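Heme-binding protein A (Haemophilus parasuis 29755, PDB 3TPA) probably binds glutathione as a solute-binding protein of the Pasteurellaceae GbpA family, although its name records heme binding. Local coordinates at residues A[74-79]-A[138-143]; A[94-99]-A[164-169]; A[285-290]-A[339-344]; A[314-319]-A[421-426]. The protein carries 1 engineered substitution. All coordinates share one frame; numbering follows the deposited sequence.

How the contacts relate
Contacts 1 and 2 form one neighbourhood: their centres lie about 11 Å apart, and helix 94-105 in contact 2 packs on the antiparallel sheet in which contact 1 joins two neighbouring strands, with Asp139 O and Ala94 N 2.9 Å apart. Contacts 3 and 4 belong to the region built round the six-stranded mixed sheet, about 24 Å apart between centres and not touching. Contacts 2 and 4 are buried, yet one centres on a carboxylate accepting a helix N-H and the other is apolar and aromatic, with no hydrogen bond across it. Partly buried, contact 1 has a backbone bond, leucine and valine inward, tyrosine, glutamine and water outward; contact 3 has leucines and valine inward, a salt bridge outward.

Contact 1 of 4, residues A[74-79]-A[138-143]; sequences LRQNVK and DDYTVK
Leu74 and Tyr140 both place CG beside the backbone N (chi1 -51° and -62°), which lays the leucine branch over the Tyr140 carbonyl and sends the tyrosine ring out toward Gln76. The two residues meet where strands 69-74 and 141-146 come together in a five-stranded antiparallel sheet, at the end of the hairpin that joins 131-136 to 141-146. One nearly straight bond, Leu74 N to Tyr140 O at 2.7 Å, fastens the strands here; Val142 continues the pairing with Phe72. Below it, Leu74 CD1 packs on Val142 CG2 at 4.1 Å, and both side chains also lean on Ala94 and Val97 of helix 94-105, so this is the buried side of the sheet. Toward solvent the tyrosine takes over. Its ring has Gln76 OE1 above one face, displaced toward the rim and 3.2 Å from CE2, with the amide plane turned 77° from the ring, while Asp139 CB lies over the opposite face. The hairpin's connection includes a type I turn from Asp138 to Thr141, and Asp138 OD1 holds it from within: Tyr140 N, in an Asx turn, and Thr141 OG1 reach that oxygen from opposite faces of the carboxylate. Beyond the ring, a water joins the Tyr140 OH at 3.0 Å to the Asn77 N at 2.7 Å.

Contact 2 of 4, residues A[94-99]-A[164-169]; sequences ADDVVF and IYSKEY
Asp96 makes the tight part of this contact. Its CB lies 3.3 Å from Tyr165 O, and OD1 accepts Lys167 N at 2.8 Å, met on the anti side of the carboxylate and 24° out of its plane. OD2 turns to Arg90, so both oxygens of this buried side chain are engaged. Below, Ile164 CD1 fits against Val97 CG1 at 4.1 Å, and the Phe99 ring lies with one face under Lys167 CA. The partly exposed Lys167 and Asp95 form the looser, outer side. With CG anti to its backbone N (chi1 -178°), Lys167 CG passes Phe99 CD1 and CD passes Asp95 CB, each pair 4.0 Å apart, before NZ bends off to a salt bridge with Asp171. Asp95 instead pairs with Lys136. A water links Asp96 OD1, Ser166 OG and Glu168 N. Ser166, at the N-cap of helix 167-175, accepts Tyr169 N through OG at 3.0 Å, a capping bond. This is helix N-terminal capping, with Asp96 of helix 94-105 taking the first-turn Lys167 N from outside.

Contact 3 of 4, residues A[285-290]-A[339-344]; sequences NVKVRQ and KALLAE. Unlike the reference sequence in segment 285-290: Gln290 (reference Arg).
Leu341 spreads its two methyls over the flank of helix 286-294: CD2 meets Lys287 CB and CD1 meets Gln290 CB, both at 3.8 Å, so the leucine spans residues three apart in sequence. Its chi1 of -112° is well off a staggered value, and in this conformation the two methyls reach Lys287 and Gln290. Lys287 crosses Leu341 at about a right angle and then stretches outward, fully extended beyond CG, to meet Glu344 at another right angle. There NZ forms a salt bridge to Glu344 OE2 at 2.8 Å, approaching the anti side of the carboxylate, and a water ties the same NZ to Glu344 O. On the buried side Val288 and Leu342 cross obliquely, CG2 against CD2 at 4.0 Å. At the start of the first helix, Asn285 at the N-cap accepts Val288 N through OD1, with a weak second bond from Lys287 N. The segments run antiparallel, 169° between directions and 8.4 Å between axes. Gln290, where the reference has arginine, reaches weakly to Tyr331 and Gln474. Farther along helix 286-294, Leu341 rests on Ala291 and His294, while Leu342 also touches Ile382 just past helix 368-381, and Arg289 points away to Asn475 at the end of helix 458-475.

Contact 4 of 4, residues A[314-319]-A[421-426]; sequences TNPFPD and NFLFPL
Phe317 and Phe422 form an edge-to-face aromatic pair in the buried core of this periplasmic-binding-protein fold (a family 5 solute-binding protein), in the region built on the six-stranded mixed sheet, where the loop after strand 310-312 packs against helix 420-427. Ring centroids are 5.4 Å apart and the planes stand at 64°, with the edge of Phe317 turned to the face of Phe422. Followed outward, Phe317 begins with CB over the middle of the Phe422 ring, 3.4 Å from its centroid and almost on the ring normal, a CH-pi contact. Its chi1 of 37° sets CG between the backbone N and the carbonyl carbon, a cramped placement that turns the ring toward Phe422 CB and the Leu423 side chain. CG itself is a looser neighbour of Phe422 CD2. Next, CD2 lies 3.8 Å from Phe422 CB. Farther out, CE2 meets Leu423 CG at 3.9 Å, in the plane of the Phe317 ring, with the leucine crossing at about a right angle. One face of the Phe317 ring carries Pro316 CG, and the same carbon touches Leu423 CD2, so proline, phenylalanine and leucine pack as a trio. Val469 of helix 458-475 touches all three. No hydrogen bond joins the segments. Phe422 is flanked at its far end by Pro318, whose CD comes within 4.1 Å of Phe422 CZ.

Contact 1 of 4, residues A[74-79]-A[138-143]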
loop_
_atom_site.group_PDB
_atom_site.type_symbol
_atom_site.label_atom_id
_atom_site.label_comp_id
_atom_site.label_asym_id
_atom_site.label_seq_id
_atom_site.Cartn_x
_atom_site.Cartn_y
_atom_site.Cartn_z
ATOM N N LEU A 74 -5.490 17.895 19.708
ATOM C CA LEU A 74 -6.100 16.618 20.053
ATOM C C LEU A 74 -7.537 16.719 20.573
ATOM O O LEU A 74 -7.853 17.564 21.404
ATOM C CB LEU A 74 -5.223 15.876 21.062
ATOM C CG LEU A 74 -3.735 15.717 20.710
ATOM C CD1 LEU A 74 -2.997 15.010 21.825
ATOM C CD2 LEU A 74 -3.542 14.958 19.384
ATOM N N ARG A 75 -8.392 15.841 20.057
ATOM C CA ARG A 75 -9.763 15.618 20.539
ATOM C C ARG A 75 -9.746 15.391 22.046
ATOM O O ARG A 75 -8.893 14.668 22.557
ATOM C CB ARG A 75 -10.303 14.350 19.858
ATOM C CG ARG A 75 -11.768 14.080 20.020
ATOM C CD ARG A 75 -12.196 12.942 19.079
ATOM N NE ARG A 75 -11.807 13.230 17.696
ATOM C CZ ARG A 75 -12.504 13.997 16.861
ATOM N NH1 ARG A 75 -12.068 14.206 15.623
ATOM N NH2 ARG A 75 -13.636 14.564 17.263
ATOM N N GLN A 76 -10.693 15.972 22.769
ATOM C CA GLN A 76 -10.702 15.782 24.221
ATOM C C GLN A 76 -11.613 14.637 24.666
ATOM O O GLN A 76 -12.528 14.257 23.948
ATOM C CB GLN A 76 -11.070 17.081 24.931
ATOM C CG GLN A 76 -10.088 18.194 24.664
ATOM C CD GLN A 76 -10.037 19.170 25.800
ATOM O OE1 GLN A 76 -9.111 19.144 26.604
ATOM N NE2 GLN A 76 -11.037 20.042 25.883
ATOM N N ASN A 77 -11.325 14.085 25.845
ATOM C CA ASN A 77 -12.163 13.074 26.500
ATOM C C ASN A 77 -12.238 11.761 25.745
ATOM O O ASN A 77 -13.257 11.070 25.776
ATOM C CB ASN A 77 -13.576 13.604 26.777
ATOM C CG ASN A 77 -13.569 14.850 27.632
ATOM O OD1 ASN A 77 -13.144 14.831 28.789
ATOM N ND2 ASN A 77 -14.044 15.942 27.069
ATOM N N VAL A 78 -11.136 11.420 25.086
ATOM C CA VAL A 78 -11.017 10.152 24.382
ATOM C C VAL A 78 -10.403 9.144 25.343
ATOM O O VAL A 78 -9.338 9.383 25.890
ATOM C CB VAL A 78 -10.119 10.295 23.121
ATOM C CG1 VAL A 78 -9.902 8.958 22.453
ATOM C CG2 VAL A 78 -10.718 11.302 22.139
ATOM N N LYS A 79 -11.079 8.023 25.555
ATOM C CA LYS A 79 -10.623 7.020 26.512
ATOM C C LYS A 79 -9.947 5.833 25.847
ATOM O O LYS A 79 -10.377 5.376 24.783
ATOM C CB LYS A 79 -11.800 6.499 27.337
ATOM C CG LYS A 79 -12.271 7.441 28.452
ATOM C CD LYS A 79 -13.618 6.989 28.998
ATOM C CE LYS A 79 -14.130 7.916 30.091
ATOM N NZ LYS A 79 -14.320 9.309 29.608
ATOM N N ASP A 138 1.392 21.347 24.536
ATOM C CA ASP A 138 0.720 21.220 25.817
ATOM C C ASP A 138 0.003 19.885 25.758
ATOM O O ASP A 138 0.227 19.111 24.826
ATOM C CB ASP A 138 -0.237 22.385 26.115
ATOM C CG ASP A 138 -1.387 22.490 25.129
ATOM O OD1 ASP A 138 -1.642 21.542 24.364
ATOM O OD2 ASP A 138 -2.068 23.537 25.143
ATOM N N ASP A 139 -0.850 19.595 26.734
ATOM C CA ASP A 139 -1.398 18.253 26.819
ATOM C C ASP A 139 -2.296 17.887 25.650
ATOM O O ASP A 139 -2.520 16.713 25.400
ATOM C CB ASP A 139 -2.118 18.017 28.145
ATOM C CG ASP A 139 -1.220 17.356 29.176
ATOM O OD1 ASP A 139 -0.018 17.695 29.225
ATOM O OD2 ASP A 139 -1.708 16.492 29.927
ATOM N N TYR A 140 -2.819 18.882 24.942
ATOM C CA TYR A 140 -3.675 18.585 23.796
ATOM C C TYR A 140 -3.162 19.117 22.457
ATOM O O TYR A 140 -3.919 19.225 21.496
ATOM C CB TYR A 140 -5.125 18.993 24.090
ATOM C CG TYR A 140 -5.638 18.189 25.271
ATOM C CD1 TYR A 140 -5.876 16.821 25.154
ATOM C CD2 TYR A 140 -5.815 18.778 26.519
ATOM C CE1 TYR A 140 -6.310 16.077 26.243
ATOM C CE2 TYR A 140 -6.243 18.042 27.607
ATOM C CZ TYR A 140 -6.490 16.695 27.466
ATOM O OH TYR A 140 -6.917 15.962 28.557
ATOM N N THR A 141 -1.867 19.413 22.397
ATOM C CA THR A 141 -1.268 19.976 21.190
ATOM C C THR A 141 0.093 19.341 20.894
ATOM O O THR A 141 1.005 19.410 21.719
ATOM C CB THR A 141 -1.092 21.505 21.332
ATOM O OG1 THR A 141 -2.305 22.083 21.825
ATOM C CG2 THR A 141 -0.724 22.162 19.976
ATOM N N VAL A 142 0.224 18.730 19.719
ATOM C CA VAL A 142 1.470 18.069 19.320
ATOM C C VAL A 142 2.076 18.777 18.108
ATOM O O VAL A 142 1.412 18.959 17.096
ATOM C CB VAL A 142 1.235 16.592 18.956
ATOM C CG1 VAL A 142 2.540 15.924 18.555
ATOM C CG2 VAL A 142 0.623 15.858 20.117
ATOM N N LYS A 143 3.337 19.175 18.209
ATOM C CA LYS A 143 3.996 19.865 17.108
ATOM C C LYS A 143 5.001 18.947 16.422
ATOM O O LYS A 143 5.925 18.439 17.050
ATOM C CB LYS A 143 4.696 21.138 17.589
ATOM C CG LYS A 143 5.323 21.935 16.446
ATOM C CD LYS A 143 6.435 22.870 16.926
ATOM C CE LYS A 143 5.915 24.039 17.738
ATOM N NZ LYS A 143 7.039 24.950 18.114
HETATM O O HOH W 1 -9.681 15.410 27.575
#

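Contact 2 of 4, residues A[94-99]-A[164-169]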
loop_
_atom_site.group_PDB
_atom_site.type_symbol
_atom_site.label_atom_id
_atom_site.label_comp_id
_atom_site.label_asym_id
_atom_site.label_seq_id
_atom_site.Cartn_x
_atom_site.Cartn_y
_atom_site.Cartn_z
ATOM N N ALA A 94 -1.157 14.310 24.570
ATOM C CA ALA A 94 0.038 14.448 23.744
ATOM C C ALA A 94 1.147 13.504 24.156
ATOM O O ALA A 94 1.949 13.095 23.310
ATOM C CB ALA A 94 0.546 15.904 23.773
ATOM N N ASP A 95 1.217 13.167 25.444
ATOM C CA ASP A 95 2.224 12.190 25.898
ATOM C C ASP A 95 2.096 10.872 25.130
ATOM O O ASP A 95 3.098 10.254 24.771
ATOM C CB ASP A 95 2.102 11.893 27.403
ATOM C CG ASP A 95 2.617 13.025 28.277
ATOM O OD1 ASP A 95 3.321 13.918 27.759
ATOM O OD2 ASP A 95 2.321 13.018 29.492
ATOM N N ASP A 96 0.856 10.434 24.907
ATOM C CA ASP A 96 0.611 9.178 24.193
ATOM C C ASP A 96 1.074 9.271 22.732
ATOM O O ASP A 96 1.673 8.345 22.192
ATOM C CB ASP A 96 -0.869 8.800 24.261
ATOM C CG ASP A 96 -1.389 8.727 25.688
ATOM O OD1 ASP A 96 -0.767 8.024 26.514
ATOM O OD2 ASP A 96 -2.422 9.376 25.983
ATOM N N VAL A 97 0.801 10.400 22.094
ATOM C CA VAL A 97 1.250 10.611 20.714
ATOM C C VAL A 97 2.781 10.628 20.610
ATOM O O VAL A 97 3.378 9.971 19.743
ATOM C CB VAL A 97 0.657 11.927 20.119
ATOM C CG1 VAL A 97 1.101 12.112 18.667
ATOM C CG2 VAL A 97 -0.871 11.912 20.210
ATOM N N VAL A 98 3.419 11.379 21.503
ATOM C CA VAL A 98 4.877 11.495 21.496
ATOM C C VAL A 98 5.501 10.129 21.745
ATOM O O VAL A 98 6.431 9.729 21.055
ATOM C CB VAL A 98 5.384 12.534 22.534
ATOM C CG1 VAL A 98 6.916 12.581 22.581
ATOM C CG2 VAL A 98 4.825 13.912 22.211
ATOM N N PHE A 99 4.974 9.406 22.721
ATOM C CA PHE A 99 5.415 8.027 22.959
ATOM C C PHE A 99 5.360 7.166 21.677
ATOM O O PHE A 99 6.313 6.440 21.347
ATOM C CB PHE A 99 4.559 7.372 24.064
ATOM C CG PHE A 99 4.854 5.912 24.276
ATOM C CD1 PHE A 99 5.797 5.511 25.210
ATOM C CD2 PHE A 99 4.194 4.939 23.530
ATOM C CE1 PHE A 99 6.073 4.176 25.402
ATOM C CE2 PHE A 99 4.461 3.593 23.717
ATOM C CZ PHE A 99 5.404 3.209 24.651
ATOM N N ILE A 164 -1.938 5.222 17.687
ATOM C CA ILE A 164 -1.540 5.816 18.957
ATOM C C ILE A 164 -1.787 4.833 20.098
ATOM O O ILE A 164 -2.929 4.416 20.338
ATOM C CB ILE A 164 -2.283 7.139 19.209
ATOM C CG1 ILE A 164 -2.036 8.129 18.059
ATOM C CG2 ILE A 164 -1.883 7.744 20.548
ATOM C CD1 ILE A 164 -0.578 8.428 17.792
ATOM N N TYR A 165 -0.696 4.452 20.763
ATOM C CA TYR A 165 -0.710 3.596 21.939
ATOM C C TYR A 165 -0.870 4.422 23.220
ATOM O O TYR A 165 -0.768 5.647 23.216
ATOM C CB TYR A 165 0.627 2.873 22.060
ATOM C CG TYR A 165 0.939 1.861 20.975
ATOM C CD1 TYR A 165 1.068 0.500 21.281
ATOM C CD2 TYR A 165 1.108 2.257 19.652
ATOM C CE1 TYR A 165 1.370 -0.440 20.282
ATOM C CE2 TYR A 165 1.405 1.341 18.666
ATOM C CZ TYR A 165 1.536 -0.004 18.980
ATOM O OH TYR A 165 1.833 -0.902 17.972
ATOM N N SER A 166 -1.097 3.725 24.327
ATOM C CA SER A 166 -1.279 4.376 25.606
ATOM C C SER A 166 0.048 4.393 26.351
ATOM O O SER A 166 0.604 3.347 26.640
ATOM C CB SER A 166 -2.299 3.612 26.444
ATOM O OG SER A 166 -2.216 4.018 27.804
ATOM N N LYS A 167 0.561 5.575 26.659
ATOM C CA LYS A 167 1.785 5.645 27.445
ATOM C C LYS A 167 1.520 5.232 28.890
ATOM O O LYS A 167 2.384 4.659 29.538
ATOM C CB LYS A 167 2.413 7.044 27.384
ATOM C CG LYS A 167 3.731 7.152 28.165
ATOM C CD LYS A 167 4.275 8.580 28.119
ATOM C CE LYS A 167 5.718 8.656 28.618
ATOM N NZ LYS A 167 5.890 8.275 30.038
ATOM N N GLU A 168 0.326 5.512 29.398
ATOM C CA GLU A 168 0.010 5.116 30.774
ATOM C C GLU A 168 0.142 3.594 30.917
ATOM O O GLU A 168 0.782 3.078 31.843
ATOM C CB GLU A 168 -1.387 5.599 31.183
ATOM C CG GLU A 168 -1.766 5.239 32.611
ATOM C CD GLU A 168 -2.952 6.032 33.133
ATOM O OE1 GLU A 168 -3.787 6.503 32.324
ATOM O OE2 GLU A 168 -3.049 6.187 34.367
ATOM N N TYR A 169 -0.458 2.876 29.974
ATOM C CA TYR A 169 -0.355 1.425 29.903
ATOM C C TYR A 169 1.101 1.006 29.733
ATOM O O TYR A 169 1.585 0.123 30.433
ATOM C CB TYR A 169 -1.177 0.968 28.705
ATOM C CG TYR A 169 -1.358 -0.522 28.471
ATOM C CD1 TYR A 169 -1.576 -1.412 29.520
ATOM C CD2 TYR A 169 -1.357 -1.022 27.169
ATOM C CE1 TYR A 169 -1.773 -2.794 29.266
ATOM C CE2 TYR A 169 -1.559 -2.368 26.909
ATOM C CZ TYR A 169 -1.761 -3.251 27.955
ATOM O OH TYR A 169 -1.954 -4.588 27.662
HETATM O O HOH W 2 -2.566 6.640 28.317
#

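Contact 3 of 4, residues A[285-290]-A[339-344]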
loop_
_atom_site.group_PDB
_atom_site.type_symbol
_atom_site.label_atom_id
_atom_site.label_comp_id
_atom_site.label_asym_id
_atom_site.label_seq_id
_atom_site.Cartn_x
_atom_site.Cartn_y
_atom_site.Cartn_z
ATOM N N ASN A 285 17.997 4.230 -26.482
ATOM C CA ASN A 285 17.397 4.930 -27.599
ATOM C C ASN A 285 15.883 5.026 -27.442
ATOM O O ASN A 285 15.182 4.028 -27.424
ATOM C CB ASN A 285 17.770 4.189 -28.879
ATOM C CG ASN A 285 17.229 4.847 -30.114
ATOM O OD1 ASN A 285 16.056 5.193 -30.182
ATOM N ND2 ASN A 285 18.084 5.013 -31.115
ATOM N N VAL A 286 15.371 6.240 -27.326
ATOM C CA VAL A 286 13.956 6.421 -26.994
ATOM C C VAL A 286 13.020 5.774 -28.019
ATOM O O VAL A 286 11.963 5.246 -27.668
ATOM C CB VAL A 286 13.608 7.917 -26.829
ATOM C CG1 VAL A 286 13.926 8.662 -28.099
ATOM C CG2 VAL A 286 12.139 8.095 -26.473
ATOM N N LYS A 287 13.389 5.832 -29.294
ATOM C CA LYS A 287 12.534 5.254 -30.318
ATOM C C LYS A 287 12.499 3.739 -30.169
ATOM O O LYS A 287 11.477 3.116 -30.407
ATOM C CB LYS A 287 12.978 5.673 -31.723
ATOM C CG LYS A 287 12.856 7.200 -31.987
ATOM C CD LYS A 287 13.139 7.532 -33.454
ATOM C CE LYS A 287 13.291 9.038 -33.703
ATOM N NZ LYS A 287 13.539 9.296 -35.167
ATOM N N VAL A 288 13.615 3.145 -29.764
ATOM C CA VAL A 288 13.612 1.711 -29.524
ATOM C C VAL A 288 12.667 1.365 -28.389
ATOM O O VAL A 288 11.887 0.409 -28.489
ATOM C CB VAL A 288 15.018 1.155 -29.233
ATOM C CG1 VAL A 288 14.921 -0.274 -28.713
ATOM C CG2 VAL A 288 15.868 1.206 -30.493
ATOM N N ARG A 289 12.720 2.143 -27.311
ATOM C CA ARG A 289 11.837 1.885 -26.187
ATOM C C ARG A 289 10.375 2.043 -26.607
ATOM O O ARG A 289 9.542 1.211 -26.278
ATOM C CB ARG A 289 12.181 2.774 -24.995
ATOM C CG ARG A 289 13.603 2.547 -24.461
ATOM C CD ARG A 289 13.774 3.082 -23.054
ATOM N NE ARG A 289 13.493 4.516 -22.917
ATOM C CZ ARG A 289 14.419 5.467 -22.971
ATOM N NH1 ARG A 289 15.684 5.140 -23.197
ATOM N NH2 ARG A 289 14.079 6.747 -22.825
ATOM N N GLN A 290 10.077 3.090 -27.367
ATOM C CA GLN A 290 8.725 3.287 -27.892
ATOM C C GLN A 290 8.287 2.105 -28.757
ATOM O O GLN A 290 7.136 1.668 -28.680
ATOM C CB GLN A 290 8.644 4.594 -28.687
ATOM C CG GLN A 290 8.887 5.828 -27.827
ATOM C CD GLN A 290 9.011 7.096 -28.649
ATOM O OE1 GLN A 290 9.403 7.054 -29.816
ATOM N NE2 GLN A 290 8.673 8.234 -28.044
ATOM N N LYS A 339 7.993 -2.391 -35.707
ATOM C CA LYS A 339 9.133 -2.725 -36.562
ATOM C C LYS A 339 9.623 -1.501 -37.359
ATOM O O LYS A 339 10.830 -1.301 -37.547
ATOM C CB LYS A 339 8.784 -3.887 -37.506
ATOM C CG LYS A 339 9.990 -4.643 -38.041
ATOM C CD LYS A 339 9.566 -5.815 -38.907
ATOM C CE LYS A 339 10.771 -6.506 -39.516
ATOM N NZ LYS A 339 10.382 -7.642 -40.393
ATOM N N ALA A 340 8.687 -0.677 -37.813
ATOM C CA ALA A 340 9.047 0.520 -38.567
ATOM C C ALA A 340 9.842 1.519 -37.702
ATOM O O ALA A 340 10.843 2.072 -38.143
ATOM C CB ALA A 340 7.800 1.170 -39.145
ATOM N N LEU A 341 9.392 1.728 -36.466
ATOM C CA LEU A 341 10.100 2.567 -35.504
ATOM C C LEU A 341 11.507 2.058 -35.247
ATOM O O LEU A 341 12.438 2.844 -35.147
ATOM C CB LEU A 341 9.349 2.645 -34.176
ATOM C CG LEU A 341 8.748 3.986 -33.790
ATOM C CD1 LEU A 341 8.104 3.890 -32.425
ATOM C CD2 LEU A 341 9.808 5.072 -33.823
ATOM N N LEU A 342 11.654 0.743 -35.133
ATOM C CA LEU A 342 12.972 0.128 -34.971
ATOM C C LEU A 342 13.922 0.448 -36.132
ATOM O O LEU A 342 15.102 0.765 -35.922
ATOM C CB LEU A 342 12.847 -1.386 -34.813
ATOM C CG LEU A 342 12.509 -1.890 -33.410
ATOM C CD1 LEU A 342 12.532 -3.421 -33.371
ATOM C CD2 LEU A 342 13.487 -1.319 -32.409
ATOM N N ALA A 343 13.414 0.346 -37.358
ATOM C CA ALA A 343 14.199 0.716 -38.539
ATOM C C ALA A 343 14.614 2.179 -38.431
ATOM O O ALA A 343 15.784 2.525 -38.567
ATOM C CB ALA A 343 13.383 0.476 -39.829
ATOM N N GLU A 344 13.638 3.034 -38.172
ATOM C CA GLU A 344 13.884 4.451 -37.950
ATOM C C GLU A 344 15.006 4.720 -36.941
ATOM O O GLU A 344 15.820 5.618 -37.140
ATOM C CB GLU A 344 12.595 5.142 -37.509
ATOM C CG GLU A 344 12.707 6.640 -37.417
ATOM C CD GLU A 344 11.367 7.314 -37.204
ATOM O OE1 GLU A 344 10.321 6.708 -37.508
ATOM O OE2 GLU A 344 11.357 8.468 -36.739
HETATM O O HOH W 3 16.020 8.222 -35.380
#

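Contact 4 of 4, residues A[314-319]-A[421-426]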
loop_
_atom_site.group_PDB
_atom_site.type_symbol
_atom_site.label_atom_id
_atom_site.label_comp_id
_atom_site.label_asym_id
_atom_site.label_seq_id
_atom_site.Cartn_x
_atom_site.Cartn_y
_atom_site.Cartn_z
ATOM N N THR A 314 -2.948 2.539 -18.110
ATOM C CA THR A 314 -2.635 3.591 -19.082
ATOM C C THR A 314 -1.665 4.596 -18.486
ATOM O O THR A 314 -0.821 5.154 -19.196
ATOM C CB THR A 314 -3.893 4.324 -19.541
ATOM O OG1 THR A 314 -4.552 4.898 -18.407
ATOM C CG2 THR A 314 -4.852 3.340 -20.222
ATOM N N ASN A 315 -1.808 4.823 -17.182
ATOM C CA ASN A 315 -0.929 5.683 -16.386
ATOM C C ASN A 315 -0.060 4.817 -15.483
ATOM O O ASN A 315 -0.363 3.625 -15.274
ATOM C CB ASN A 315 -1.769 6.572 -15.464
ATOM C CG ASN A 315 -2.432 7.738 -16.195
ATOM O OD1 ASN A 315 -2.219 8.902 -15.861
ATOM N ND2 ASN A 315 -3.264 7.416 -17.179
ATOM N N PRO A 316 0.991 5.409 -14.896
ATOM C CA PRO A 316 1.793 4.632 -13.935
ATOM C C PRO A 316 1.109 4.411 -12.574
ATOM O O PRO A 316 1.705 3.772 -11.710
ATOM C CB PRO A 316 3.045 5.495 -13.755
ATOM C CG PRO A 316 2.594 6.873 -14.088
ATOM C CD PRO A 316 1.584 6.730 -15.170
ATOM N N PHE A 317 -0.093 4.959 -12.391
ATOM C CA PHE A 317 -0.909 4.702 -11.220
ATOM C C PHE A 317 -2.380 4.695 -11.624
ATOM O O PHE A 317 -2.743 5.326 -12.607
ATOM C CB PHE A 317 -0.644 5.714 -10.095
ATOM C CG PHE A 317 -0.381 7.121 -10.568
ATOM C CD1 PHE A 317 -1.375 7.867 -11.174
ATOM C CD2 PHE A 317 0.863 7.704 -10.384
ATOM C CE1 PHE A 317 -1.128 9.175 -11.592
ATOM C CE2 PHE A 317 1.112 9.005 -10.801
ATOM C CZ PHE A 317 0.116 9.738 -11.409
ATOM N N PRO A 318 -3.230 3.965 -10.881
ATOM C CA PRO A 318 -4.656 3.883 -11.243
ATOM C C PRO A 318 -5.401 5.199 -11.010
ATOM O O PRO A 318 -4.871 6.124 -10.385
ATOM C CB PRO A 318 -5.196 2.789 -10.309
ATOM C CG PRO A 318 -4.308 2.869 -9.117
ATOM C CD PRO A 318 -2.929 3.191 -9.668
ATOM N N ASP A 319 -6.638 5.266 -11.492
ATOM C CA ASP A 319 -7.382 6.510 -11.452
ATOM C C ASP A 319 -7.841 6.921 -10.059
ATOM O O ASP A 319 -8.433 7.981 -9.910
ATOM C CB ASP A 319 -8.553 6.504 -12.454
ATOM C CG ASP A 319 -9.730 5.606 -12.027
ATOM O OD1 ASP A 319 -9.635 4.848 -11.043
ATOM O OD2 ASP A 319 -10.769 5.663 -12.720
ATOM N N ASN A 421 4.578 8.896 -4.259
ATOM C CA ASN A 421 5.042 7.586 -3.798
ATOM C C ASN A 421 4.928 6.517 -4.891
ATOM O O ASN A 421 5.123 5.341 -4.628
ATOM C CB ASN A 421 4.273 7.181 -2.522
ATOM C CG ASN A 421 4.719 5.856 -1.947
ATOM O OD1 ASN A 421 3.923 4.929 -1.817
ATOM N ND2 ASN A 421 5.991 5.768 -1.573
ATOM N N PHE A 422 4.609 6.944 -6.114
ATOM C CA PHE A 422 4.816 6.129 -7.314
ATOM C C PHE A 422 6.022 6.708 -8.067
ATOM O O PHE A 422 7.011 6.031 -8.300
ATOM C CB PHE A 422 3.604 6.188 -8.275
ATOM C CG PHE A 422 2.413 5.380 -7.842
ATOM C CD1 PHE A 422 2.231 4.082 -8.304
ATOM C CD2 PHE A 422 1.451 5.932 -7.016
ATOM C CE1 PHE A 422 1.114 3.323 -7.923
ATOM C CE2 PHE A 422 0.324 5.170 -6.615
ATOM C CZ PHE A 422 0.160 3.873 -7.074
ATOM N N LEU A 423 5.920 7.978 -8.438
ATOM C CA LEU A 423 6.867 8.599 -9.375
ATOM C C LEU A 423 8.274 8.853 -8.831
ATOM O O LEU A 423 9.258 8.708 -9.549
ATOM C CB LEU A 423 6.301 9.910 -9.902
ATOM C CG LEU A 423 4.941 9.805 -10.607
ATOM C CD1 LEU A 423 4.473 11.199 -10.925
ATOM C CD2 LEU A 423 5.029 8.985 -11.877
ATOM N N PHE A 424 8.380 9.232 -7.568
ATOM C CA PHE A 424 9.710 9.453 -7.000
ATOM C C PHE A 424 10.489 8.133 -6.810
ATOM O O PHE A 424 11.645 8.034 -7.208
ATOM C CB PHE A 424 9.629 10.276 -5.694
ATOM C CG PHE A 424 10.965 10.741 -5.190
ATOM C CD1 PHE A 424 11.519 11.941 -5.639
ATOM C CD2 PHE A 424 11.667 9.986 -4.283
ATOM C CE1 PHE A 424 12.762 12.376 -5.179
ATOM C CE2 PHE A 424 12.903 10.411 -3.811
ATOM C CZ PHE A 424 13.458 11.600 -4.262
ATOM N N PRO A 425 9.869 7.118 -6.194
ATOM C CA PRO A 425 10.612 5.855 -6.076
ATOM C C PRO A 425 11.032 5.269 -7.425
ATOM O O PRO A 425 12.148 4.741 -7.546
ATOM C CB PRO A 425 9.615 4.929 -5.377
ATOM C CG PRO A 425 8.792 5.850 -4.534
ATOM C CD PRO A 425 8.642 7.109 -5.381
ATOM N N LEU A 426 10.144 5.346 -8.417
ATOM C CA LEU A 426 10.395 4.728 -9.722
ATOM C C LEU A 426 11.324 5.519 -10.642
ATOM O O LEU A 426 12.021 4.942 -11.474
ATOM C CB LEU A 426 9.074 4.511 -10.461
ATOM C CG LEU A 426 8.189 3.436 -9.838
ATOM C CD1 LEU A 426 6.862 3.297 -10.564
ATOM C CD2 LEU A 426 8.943 2.119 -9.826
#